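Local coordinates for Mll5499 protein (Mesorhizobium loti, PDB 3BDE) that is of unknown function but forms a homodimer of ferredoxin-like subunits belonging to the stress-responsive alpha/beta-barrel (Dabb) family, at residues Ile21-Val26 against Phe74-Ala79; Val43-Ile48 against Phe58-Gln63; Ile68-Gly73 against Val105-Glu110. All blocks are in the same frame, centred on the assembly; numbering follows the deposited sequence. Where two conformers were deposited one is given.

Contact 1 (Ile21-Val26 against Phe74-Ala79); sequences IRHTVV and FSMEFA. With EDO (1,2-ethanediol), chain J; EDO (1,2-ethanediol), chain D.
Phe-74 and Val-25 face each other as a hydrogen-bonded antiparallel pair, and CG1 of Val-25 lies 3.8 Å from CB of Phe-74, whose ring leads on toward the rings of Phe-27 and Phe-58. Ser-75, paired with Thr-24, turns to the other face of the sheet, where its OG rests 3.7 Å from CG2 of Thr-24. The Thr-24 hydroxyl, OG1, bonds instead to the backbone O of Ile-111 and takes a bond from O1 of an ethanediol. Selenomethionine Met-76 shares two backbone hydrogen bonds with His-23; its SE stands at the edge of the imidazole, in the ring plane, 5.1 Å from the centroid. That imidazole is held at both nitrogens, ND1 by Asp-112 and NE2 by O2 of a second ethanediol (3.0 Å). Strands 21-29 and 72-78 are the two central strands of the four-stranded antiparallel sheet of a ferredoxin-like fold, order 2-3-1-4. Glu-77 and Arg-22 run side by side: a bend at chi3 (-65°) turns the guanidinium so that NE (3.1 Å) and NH2 (3.2 Å) of Arg-22 both grip OE2 of Glu-77 from one face of the carboxylate, the two planes 32° apart. NH2 also bridges to Glu-59 of the second subunit. Phe-78 receives CB of His-23 at its ring edge, on CE2 (3.8 Å), and shares two backbone hydrogen bonds with Ile-21 on the face packed by helix 81-88.

Contact 2 (Val43-Ile48 against Phe58-Gln63); sequences VDAKKI and FEQLRQ
Lys-46 has chi1 at -171°, CG pointing opposite the backbone N, which sets CG and CD alongside the Gln-60 amide with CB already beside it, while Gln-60, with CG anti to its carbonyl carbon (chi1 -65°), stretches out from the strand to carry that amide to them. The two side chains meet obliquely. CD of Lys-46 lies 3.6 Å from OE1 of Gln-60, and CB of Lys-46 is equally near NE2 of the same amide. The amide thus rests against the aliphatic part of the lysine, whose chain bends only at its last torsion. No hydrogen bond joins the two segments; NE2 of Gln-60 donates to the backbone O of Leu-42, one turn earlier in the helix, which helps set the rotation of the amide. The methyl of Ala-45 stands 4.1 Å from NE2 of Gln-60. Two residues before Gln-60, on the same side of the strand, Phe-58 presents CE1 to CA of Lys-46 at 3.8 Å and to CG of that lysine at 4.1 Å. The contact is therefore van der Waals packing of a helix on a sheet, as in the ferredoxin-like fold; the axes of the two short segments approach to 9.6 Å and run nearly antiparallel (167°). Phe-58 also meets Leu-49 and the ring of Phe-74 on the next strand, and Ala-45 touches Phe-96 of helix 91-104, so helix 36-50 packs on both that helix and the sheet. Strand 58-63, outermost within its own chain, continues the sheet through Leu-61 to Gln-63 into a strand of the second subunit.

Contact 3 (Ile68-Gly73 against Val105-Glu110); sequences IDYHFG and VEKFLE
At one end of the ferredoxin-like sheet, the loop leading into strand 72-78 meets the start of strand 105-115, close to two classic beta bulges: His-71 and Phe-72 both face Phe-27, and Glu-106 and Lys-107 both face Thr-28. Lys-107 holds CG between its backbone N and carbonyl carbon (chi1 50°), and from there the extended chain runs past the tyrosine ring, its CD 3.9 Å from CE1 of Tyr-70, and brings the ammonium to Asp-69. There NZ of Lys-107 forms a salt bridge of 2.6 Å with OD2 of Asp-69, reaching it from above the carboxylate plane, 55° out. The same NZ donates to the backbone O of Asp-69 at 2.8 Å, in the carbonyl plane and on a lone pair, so two oxygens of one residue hold the ammonium. With an alanine here instead of Lys-107, the Asp-69 carboxylate is likely to be left without its counter-charge and CE1 of Tyr-70 without its methylene contact. Farther along, Leu-109 crosses the tyrosine at about a right angle: its CD1 presses on CE2 of Tyr-70 at 3.4 Å, and its CG lies as near the phenol oxygen OH. CD1 of Leu-109 also meets CD1 of Ile-68 tip to tip, 3.9 Å apart. The backbone of Phe-108 fills in between, with CA 3.8 Å from CE1 of Tyr-70. Val-26 of strand 21-29, which separates strands 72-78 and 105-115 in the sheet, touches both Tyr-70 and Leu-109. NE2 of Gln-63, on strand 58-63, hydrogen-bonds to O of Tyr-70; Ile-68 of the second subunit packs on Leu-109.

From the N terminus, strand 21-29 passes into helix 36-50, which contact 2 joins to strand 58-63, closing a short loop within the longer one that contact 1 closes when strand 72-78 returns beside strand 21-29. Contact 3 starts after contact 2 is complete, at residues 68-73, and closes beyond helices 81-88 and 91-104 on strand 105-115; its segments alternate with those of contact 1, so those two cross. Contact 1 binds the two central strands, contact 2 packs a helix on the sheet, and contact 3 spans strand 21-29 at its end. Contacts 1 and 2 meet at Phe-74 and Ala-45, while Val-26 brings contacts 1 and 3 together. All three reach the second subunit.

Contact 1 (Ile21-Val26 against Phe74-Ala79)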
loop_
_atom_site.group_PDB
_atom_site.type_symbol
_atom_site.label_atom_id
_atom_site.label_comp_id
_atom_site.label_asym_id
_atom_site.label_seq_id
_atom_site.Cartn_x
_atom_site.Cartn_y
_atom_site.Cartn_z
ATOM N N ILE A 21 1.391 10.609 -7.372
ATOM C CA ILE A 21 1.558 10.179 -5.994
ATOM C C ILE A 21 0.387 9.264 -5.633
ATOM O O ILE A 21 -0.773 9.645 -5.805
ATOM C CB ILE A 21 1.633 11.348 -4.975
ATOM C CG1 ILE A 21 2.753 12.331 -5.363
ATOM C CG2 ILE A 21 1.793 10.804 -3.493
ATOM C CD1 ILE A 21 2.871 13.538 -4.460
ATOM N N ARG A 22 0.707 8.071 -5.139
ATOM C CA ARG A 22 -0.300 7.143 -4.647
ATOM C C ARG A 22 -0.298 7.283 -3.128
ATOM O O ARG A 22 0.659 6.898 -2.473
ATOM C CB ARG A 22 0.000 5.727 -5.068
ATOM C CG ARG A 22 -1.056 4.740 -4.665
ATOM C CD ARG A 22 -0.690 3.380 -5.156
ATOM N NE ARG A 22 -0.695 3.362 -6.609
ATOM C CZ ARG A 22 0.044 2.591 -7.402
ATOM N NH1 ARG A 22 0.930 1.717 -6.911
ATOM N NH2 ARG A 22 -0.112 2.716 -8.716
ATOM N N HIS A 23 -1.367 7.861 -2.601
ATOM C CA HIS A 23 -1.543 8.086 -1.171
ATOM C C HIS A 23 -2.349 6.944 -0.599
ATOM O O HIS A 23 -3.464 6.636 -1.106
ATOM C CB HIS A 23 -2.255 9.416 -0.921
ATOM C CG HIS A 23 -2.699 9.623 0.494
ATOM N ND1 HIS A 23 -1.856 9.502 1.572
ATOM C CD2 HIS A 23 -3.899 9.979 0.997
ATOM C CE1 HIS A 23 -2.526 9.754 2.681
ATOM N NE2 HIS A 23 -3.773 10.031 2.359
ATOM N N THR A 24 -1.787 6.280 0.404
ATOM C CA THR A 24 -2.520 5.208 1.074
ATOM C C THR A 24 -2.466 5.322 2.570
ATOM O O THR A 24 -1.492 5.858 3.137
ATOM C CB THR A 24 -2.022 3.787 0.688
ATOM O OG1 THR A 24 -0.851 3.440 1.445
ATOM C CG2 THR A 24 -1.739 3.660 -0.824
ATOM N N VAL A 25 -3.517 4.809 3.216
ATOM C CA VAL A 25 -3.560 4.730 4.681
ATOM C C VAL A 25 -4.139 3.366 5.057
ATOM O O VAL A 25 -5.156 2.984 4.501
ATOM C CB VAL A 25 -4.356 5.926 5.303
ATOM C CG1 VAL A 25 -5.833 5.974 4.803
ATOM C CG2 VAL A 25 -4.288 5.888 6.818
ATOM N N VAL A 26 -3.466 2.641 5.954
ATOM C CA VAL A 26 -3.928 1.345 6.461
ATOM C C VAL A 26 -4.380 1.638 7.896
ATOM O O VAL A 26 -3.689 2.360 8.616
ATOM C CB VAL A 26 -2.819 0.232 6.344
ATOM C CG1 VAL A 26 -1.705 0.415 7.357
ATOM C CG2 VAL A 26 -3.411 -1.161 6.489
ATOM N N PHE A 74 -7.336 2.769 2.674
ATOM C CA PHE A 74 -7.833 3.650 1.614
ATOM C C PHE A 74 -6.623 3.926 0.729
ATOM O O PHE A 74 -5.506 4.078 1.241
ATOM C CB PHE A 74 -8.373 5.013 2.094
ATOM C CG PHE A 74 -9.562 4.961 2.998
ATOM C CD1 PHE A 74 -10.509 3.926 2.975
ATOM C CD2 PHE A 74 -9.826 6.077 3.788
ATOM C CE1 PHE A 74 -11.651 3.982 3.804
ATOM C CE2 PHE A 74 -10.952 6.158 4.598
ATOM C CZ PHE A 74 -11.868 5.116 4.610
ATOM N N SER A 75 -6.845 3.912 -0.579
ATOM C CA SER A 75 -5.848 4.201 -1.591
ATOM C C SER A 75 -6.433 5.198 -2.568
ATOM O O SER A 75 -7.612 5.135 -2.882
ATOM C CB SER A 75 -5.460 2.930 -2.328
ATOM O OG SER A 75 -4.498 3.195 -3.301
HETATM N N MSE A 76 -5.613 6.136 -3.017
HETATM C CA MSE A 76 -6.023 7.110 -4.052
HETATM C C MSE A 76 -4.760 7.642 -4.720
HETATM O O MSE A 76 -3.664 7.572 -4.156
HETATM C CB MSE A 76 -6.856 8.246 -3.430
HETATM C CG MSE A 76 -6.065 9.177 -2.521
HETATM SE SE MSE A 76 -7.158 10.038 -1.189
HETATM C CE MSE A 76 -7.392 8.563 0.082
ATOM N N GLU A 77 -4.947 8.303 -5.852
ATOM C CA GLU A 77 -3.837 8.869 -6.619
ATOM C C GLU A 77 -4.078 10.342 -6.931
ATOM O O GLU A 77 -5.224 10.762 -7.162
ATOM C CB GLU A 77 -3.645 8.087 -7.900
ATOM C CG GLU A 77 -3.188 6.633 -7.597
ATOM C CD GLU A 77 -2.945 5.801 -8.832
ATOM O OE1 GLU A 77 -3.008 6.305 -9.964
ATOM O OE2 GLU A 77 -2.687 4.608 -8.664
ATOM N N PHE A 78 -2.982 11.087 -6.908
ATOM C CA PHE A 78 -2.951 12.525 -7.214
ATOM C C PHE A 78 -1.979 12.718 -8.370
ATOM O O PHE A 78 -0.974 11.997 -8.485
ATOM C CB PHE A 78 -2.504 13.348 -5.990
ATOM C CG PHE A 78 -3.431 13.225 -4.838
ATOM C CD1 PHE A 78 -4.636 13.918 -4.839
ATOM C CD2 PHE A 78 -3.129 12.385 -3.761
ATOM C CE1 PHE A 78 -5.509 13.818 -3.814
ATOM C CE2 PHE A 78 -4.024 12.253 -2.730
ATOM C CZ PHE A 78 -5.215 12.974 -2.753
ATOM N N ALA A 79 -2.307 13.665 -9.259
ATOM C CA ALA A 79 -1.463 13.994 -10.402
ATOM C C ALA A 79 -0.065 14.453 -9.967
ATOM O O ALA A 79 0.922 14.134 -10.630
ATOM C CB ALA A 79 -2.113 15.082 -11.270
HETATM C C1 EDO J . -0.392 0.577 0.584
HETATM O O1 EDO J . -0.739 0.759 1.961
HETATM C C2 EDO J . 0.322 -0.741 0.371
HETATM O O2 EDO J . 1.713 -0.652 0.671
HETATM C C1 EDO D . -8.031 10.364 5.049
HETATM O O1 EDO D . -7.467 11.430 5.819
HETATM C C2 EDO D . -6.988 9.786 4.113
HETATM O O2 EDO D . -6.545 10.847 3.264
#

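Contact 2 (Val43-Ile48 against Phe58-Gln63)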
loop_
_atom_site.group_PDB
_atom_site.type_symbol
_atom_site.label_atom_id
_atom_site.label_comp_id
_atom_site.label_asym_id
_atom_site.label_seq_id
_atom_site.Cartn_x
_atom_site.Cartn_y
_atom_site.Cartn_z
ATOM N N VAL A 43 -18.698 4.073 4.438
ATOM C CA VAL A 43 -19.669 4.638 3.483
ATOM C C VAL A 43 -19.511 6.158 3.412
ATOM O O VAL A 43 -19.353 6.700 2.326
ATOM C CB VAL A 43 -21.117 4.190 3.810
ATOM C CG1 VAL A 43 -22.135 4.847 2.900
ATOM C CG2 VAL A 43 -21.210 2.669 3.689
ATOM N N ASP A 44 -19.441 6.817 4.571
ATOM C CA ASP A 44 -19.289 8.286 4.617
ATOM C C ASP A 44 -17.923 8.773 4.128
ATOM O O ASP A 44 -17.853 9.783 3.426
ATOM C CB ASP A 44 -19.584 8.832 6.008
ATOM C CG ASP A 44 -21.031 8.543 6.469
ATOM O OD1 ASP A 44 -21.900 8.184 5.654
ATOM O OD2 ASP A 44 -21.288 8.641 7.680
ATOM N N ALA A 45 -16.853 8.063 4.488
ATOM C CA ALA A 45 -15.490 8.401 4.018
ATOM C C ALA A 45 -15.418 8.389 2.485
ATOM O O ALA A 45 -14.883 9.323 1.853
ATOM C CB ALA A 45 -14.458 7.420 4.601
ATOM N N LYS A 46 -15.968 7.331 1.894
ATOM C CA LYS A 46 -16.037 7.215 0.427
ATOM C C LYS A 46 -16.781 8.399 -0.225
ATOM O O LYS A 46 -16.251 9.023 -1.148
ATOM C CB LYS A 46 -16.706 5.911 0.014
ATOM C CG LYS A 46 -16.611 5.631 -1.477
ATOM C CD LYS A 46 -17.171 4.268 -1.769
ATOM C CE LYS A 46 -17.088 3.928 -3.245
ATOM N NZ LYS A 46 -18.033 4.744 -4.060
ATOM N N LYS A 47 -17.981 8.717 0.277
ATOM C CA LYS A 47 -18.784 9.823 -0.272
ATOM C C LYS A 47 -18.062 11.166 -0.190
ATOM O O LYS A 47 -18.018 11.910 -1.179
ATOM C CB LYS A 47 -20.144 9.920 0.443
ATOM C CG LYS A 47 -21.124 10.955 -0.142
ATOM C CD LYS A 47 -22.435 10.913 0.607
ATOM N N ILE A 48 -17.481 11.453 0.977
ATOM C CA ILE A 48 -16.802 12.723 1.244
ATOM C C ILE A 48 -15.487 12.888 0.475
ATOM O O ILE A 48 -15.279 13.898 -0.218
ATOM C CB ILE A 48 -16.549 12.907 2.799
ATOM C CG1 ILE A 48 -17.891 13.073 3.536
ATOM C CG2 ILE A 48 -15.669 14.140 3.142
ATOM C CD1 ILE A 48 -17.748 13.052 5.045
ATOM N N PHE A 58 -10.029 6.532 -6.018
ATOM C CA PHE A 58 -10.250 6.294 -4.596
ATOM C C PHE A 58 -10.786 4.858 -4.420
ATOM O O PHE A 58 -11.817 4.503 -5.019
ATOM C CB PHE A 58 -11.236 7.296 -4.009
ATOM C CG PHE A 58 -11.444 7.128 -2.528
ATOM C CD1 PHE A 58 -12.446 6.285 -2.050
ATOM C CD2 PHE A 58 -10.618 7.793 -1.611
ATOM C CE1 PHE A 58 -12.626 6.109 -0.680
ATOM C CE2 PHE A 58 -10.797 7.613 -0.240
ATOM C CZ PHE A 58 -11.816 6.769 0.215
ATOM N N GLU A 59 -10.075 4.061 -3.616
ATOM C CA GLU A 59 -10.461 2.673 -3.351
ATOM C C GLU A 59 -10.472 2.370 -1.864
ATOM O O GLU A 59 -9.586 2.800 -1.134
ATOM C CB GLU A 59 -9.539 1.693 -4.083
ATOM C CG GLU A 59 -9.632 1.785 -5.597
ATOM C CD GLU A 59 -8.829 0.728 -6.346
ATOM O OE1 GLU A 59 -8.350 -0.245 -5.728
ATOM O OE2 GLU A 59 -8.689 0.878 -7.576
ATOM N N GLN A 60 -11.504 1.633 -1.434
ATOM C CA GLN A 60 -11.599 1.158 -0.063
ATOM C C GLN A 60 -11.228 -0.301 -0.138
ATOM O O GLN A 60 -11.762 -1.049 -0.978
ATOM C CB GLN A 60 -12.982 1.351 0.509
ATOM C CG GLN A 60 -13.296 2.826 0.622
ATOM C CD GLN A 60 -14.596 3.066 1.297
ATOM O OE1 GLN A 60 -15.591 2.445 0.945
ATOM N NE2 GLN A 60 -14.617 4.012 2.268
ATOM N N LEU A 61 -10.394 -0.713 0.811
ATOM C CA LEU A 61 -9.811 -2.032 0.829
ATOM C C LEU A 61 -9.912 -2.694 2.184
ATOM O O LEU A 61 -9.968 -2.001 3.209
ATOM C CB LEU A 61 -8.335 -1.888 0.460
ATOM C CG LEU A 61 -8.007 -1.170 -0.867
ATOM C CD1 LEU A 61 -6.569 -0.735 -0.920
ATOM C CD2 LEU A 61 -8.420 -2.022 -2.080
ATOM N N ARG A 62 -9.911 -4.032 2.175
ATOM C CA ARG A 62 -9.824 -4.810 3.390
ATOM C C ARG A 62 -8.366 -5.282 3.409
ATOM O O ARG A 62 -7.895 -5.804 2.399
ATOM C CB ARG A 62 -10.795 -5.985 3.341
ATOM C CG ARG A 62 -10.963 -6.722 4.637
ATOM C CD ARG A 62 -12.051 -7.802 4.545
ATOM N NE ARG A 62 -13.413 -7.266 4.371
ATOM C CZ ARG A 62 -14.147 -6.698 5.336
ATOM N NH1 ARG A 62 -13.669 -6.538 6.580
ATOM N NH2 ARG A 62 -15.368 -6.248 5.050
ATOM N N GLN A 63 -7.679 -5.125 4.538
ATOM C CA GLN A 63 -6.265 -5.559 4.686
ATOM C C GLN A 63 -6.328 -6.996 5.159
ATOM O O GLN A 63 -6.923 -7.251 6.183
ATOM C CB GLN A 63 -5.514 -4.639 5.649
ATOM C CG GLN A 63 -3.947 -4.700 5.587
ATOM C CD GLN A 63 -3.318 -6.019 5.993
ATOM O OE1 GLN A 63 -2.551 -6.604 5.229
ATOM N NE2 GLN A 63 -3.635 -6.496 7.194
#

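Contact 3 (Ile68-Gly73 against Val105-Glu110)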
loop_
_atom_site.group_PDB
_atom_site.type_symbol
_atom_site.label_atom_id
_atom_site.label_comp_id
_atom_site.label_asym_id
_atom_site.label_seq_id
_atom_site.Cartn_x
_atom_site.Cartn_y
_atom_site.Cartn_z
ATOM N N ILE A 68 0.347 -8.112 10.004
ATOM C CA ILE A 68 0.134 -6.714 10.447
ATOM C C ILE A 68 -1.319 -6.591 10.972
ATOM O O ILE A 68 -2.237 -7.175 10.384
ATOM C CB ILE A 68 0.496 -5.697 9.289
ATOM C CG1 ILE A 68 1.032 -4.375 9.856
ATOM C CG2 ILE A 68 -0.646 -5.515 8.259
ATOM C CD1 ILE A 68 1.321 -3.296 8.797
ATOM N N ASP A 69 -1.521 -5.846 12.067
ATOM C CA ASP A 69 -2.834 -5.710 12.732
ATOM C C ASP A 69 -3.591 -4.421 12.322
ATOM O O ASP A 69 -3.852 -3.534 13.128
ATOM C CB ASP A 69 -2.663 -5.823 14.270
ATOM C CG ASP A 69 -3.992 -5.858 15.027
ATOM O OD1 ASP A 69 -5.009 -6.376 14.510
ATOM O OD2 ASP A 69 -4.030 -5.333 16.152
ATOM N N TYR A 70 -3.912 -4.344 11.034
ATOM C CA TYR A 70 -4.729 -3.274 10.441
ATOM C C TYR A 70 -5.810 -3.988 9.657
ATOM O O TYR A 70 -5.508 -4.990 9.014
ATOM C CB TYR A 70 -3.913 -2.360 9.542
ATOM C CG TYR A 70 -2.867 -1.618 10.338
ATOM C CD1 TYR A 70 -3.216 -0.537 11.145
ATOM C CD2 TYR A 70 -1.540 -2.011 10.306
ATOM C CE1 TYR A 70 -2.249 0.142 11.913
ATOM C CE2 TYR A 70 -0.558 -1.332 11.053
ATOM C CZ TYR A 70 -0.923 -0.257 11.851
ATOM O OH TYR A 70 0.033 0.393 12.608
ATOM N N HIS A 71 -7.043 -3.484 9.724
ATOM C CA HIS A 71 -8.183 -4.124 9.076
ATOM C C HIS A 71 -8.533 -3.588 7.703
ATOM O O HIS A 71 -9.057 -4.329 6.882
ATOM C CB HIS A 71 -9.436 -4.008 9.938
ATOM C CG HIS A 71 -9.308 -4.625 11.295
ATOM N ND1 HIS A 71 -10.173 -4.320 12.323
ATOM C CD2 HIS A 71 -8.417 -5.511 11.797
ATOM C CE1 HIS A 71 -9.839 -5.018 13.395
ATOM N NE2 HIS A 71 -8.773 -5.744 13.105
ATOM N N PHE A 72 -8.249 -2.320 7.450
ATOM C CA PHE A 72 -8.696 -1.659 6.228
ATOM C C PHE A 72 -7.652 -0.765 5.648
ATOM O O PHE A 72 -6.701 -0.409 6.316
ATOM C CB PHE A 72 -9.915 -0.768 6.551
ATOM C CG PHE A 72 -11.085 -1.519 7.121
ATOM C CD1 PHE A 72 -11.844 -2.354 6.296
ATOM C CD2 PHE A 72 -11.473 -1.363 8.457
ATOM C CE1 PHE A 72 -12.909 -3.062 6.794
ATOM C CE2 PHE A 72 -12.548 -2.063 8.958
ATOM C CZ PHE A 72 -13.270 -2.912 8.129
ATOM N N GLY A 73 -7.876 -0.369 4.407
ATOM C CA GLY A 73 -7.051 0.626 3.767
ATOM C C GLY A 73 -7.839 1.543 2.849
ATOM O O GLY A 73 -8.910 1.166 2.341
ATOM N N VAL A 105 -10.797 6.379 14.568
ATOM C CA VAL A 105 -9.674 5.521 14.188
ATOM C C VAL A 105 -8.808 5.159 15.416
ATOM O O VAL A 105 -8.356 6.032 16.165
ATOM C CB VAL A 105 -8.829 6.143 13.044
ATOM C CG1 VAL A 105 -7.536 5.308 12.798
ATOM C CG2 VAL A 105 -9.666 6.230 11.789
ATOM N N GLU A 106 -8.593 3.859 15.613
ATOM C CA GLU A 106 -7.774 3.341 16.714
ATOM C C GLU A 106 -6.294 3.552 16.428
ATOM O O GLU A 106 -5.545 4.021 17.288
ATOM C CB GLU A 106 -8.062 1.840 16.940
ATOM C CG GLU A 106 -7.213 1.125 18.028
ATOM C CD GLU A 106 -7.325 1.763 19.403
ATOM O OE1 GLU A 106 -8.413 2.279 19.739
ATOM O OE2 GLU A 106 -6.332 1.724 20.157
ATOM N N LYS A 107 -5.877 3.140 15.233
ATOM C CA LYS A 107 -4.483 3.239 14.799
ATOM C C LYS A 107 -4.369 3.203 13.286
ATOM O O LYS A 107 -5.253 2.666 12.591
ATOM C CB LYS A 107 -3.668 2.081 15.382
ATOM C CG LYS A 107 -4.309 0.712 15.154
ATOM C CD LYS A 107 -3.399 -0.410 15.549
ATOM C CE LYS A 107 -4.194 -1.682 15.689
ATOM N NZ LYS A 107 -3.272 -2.828 15.787
ATOM N N PHE A 108 -3.262 3.743 12.778
ATOM C CA PHE A 108 -3.049 3.779 11.337
ATOM C C PHE A 108 -1.591 3.993 10.944
ATOM O O PHE A 108 -0.750 4.356 11.771
ATOM C CB PHE A 108 -3.943 4.873 10.688
ATOM C CG PHE A 108 -3.491 6.289 10.958
ATOM C CD1 PHE A 108 -3.888 6.956 12.126
ATOM C CD2 PHE A 108 -2.712 6.985 10.036
ATOM C CE1 PHE A 108 -3.462 8.290 12.386
ATOM C CE2 PHE A 108 -2.294 8.333 10.301
ATOM C CZ PHE A 108 -2.663 8.961 11.459
ATOM N N LEU A 109 -1.314 3.743 9.669
ATOM C CA LEU A 109 -0.016 4.015 9.049
ATOM C C LEU A 109 -0.335 4.675 7.715
ATOM O O LEU A 109 -1.235 4.212 7.017
ATOM C CB LEU A 109 0.750 2.734 8.739
ATOM C CG LEU A 109 1.325 1.897 9.870
ATOM C CD1 LEU A 109 1.759 0.519 9.348
ATOM C CD2 LEU A 109 2.492 2.645 10.527
ATOM N N GLU A 110 0.384 5.733 7.384
ATOM C CA GLU A 110 0.281 6.376 6.087
ATOM C C GLU A 110 1.469 5.873 5.288
ATOM O O GLU A 110 2.584 5.910 5.784
ATOM C CB GLU A 110 0.359 7.898 6.180
ATOM C CG GLU A 110 -0.890 8.578 6.659
ATOM C CD GLU A 110 -0.808 10.100 6.524
ATOM O OE1 GLU A 110 -0.494 10.590 5.412
ATOM O OE2 GLU A 110 -1.078 10.806 7.528
#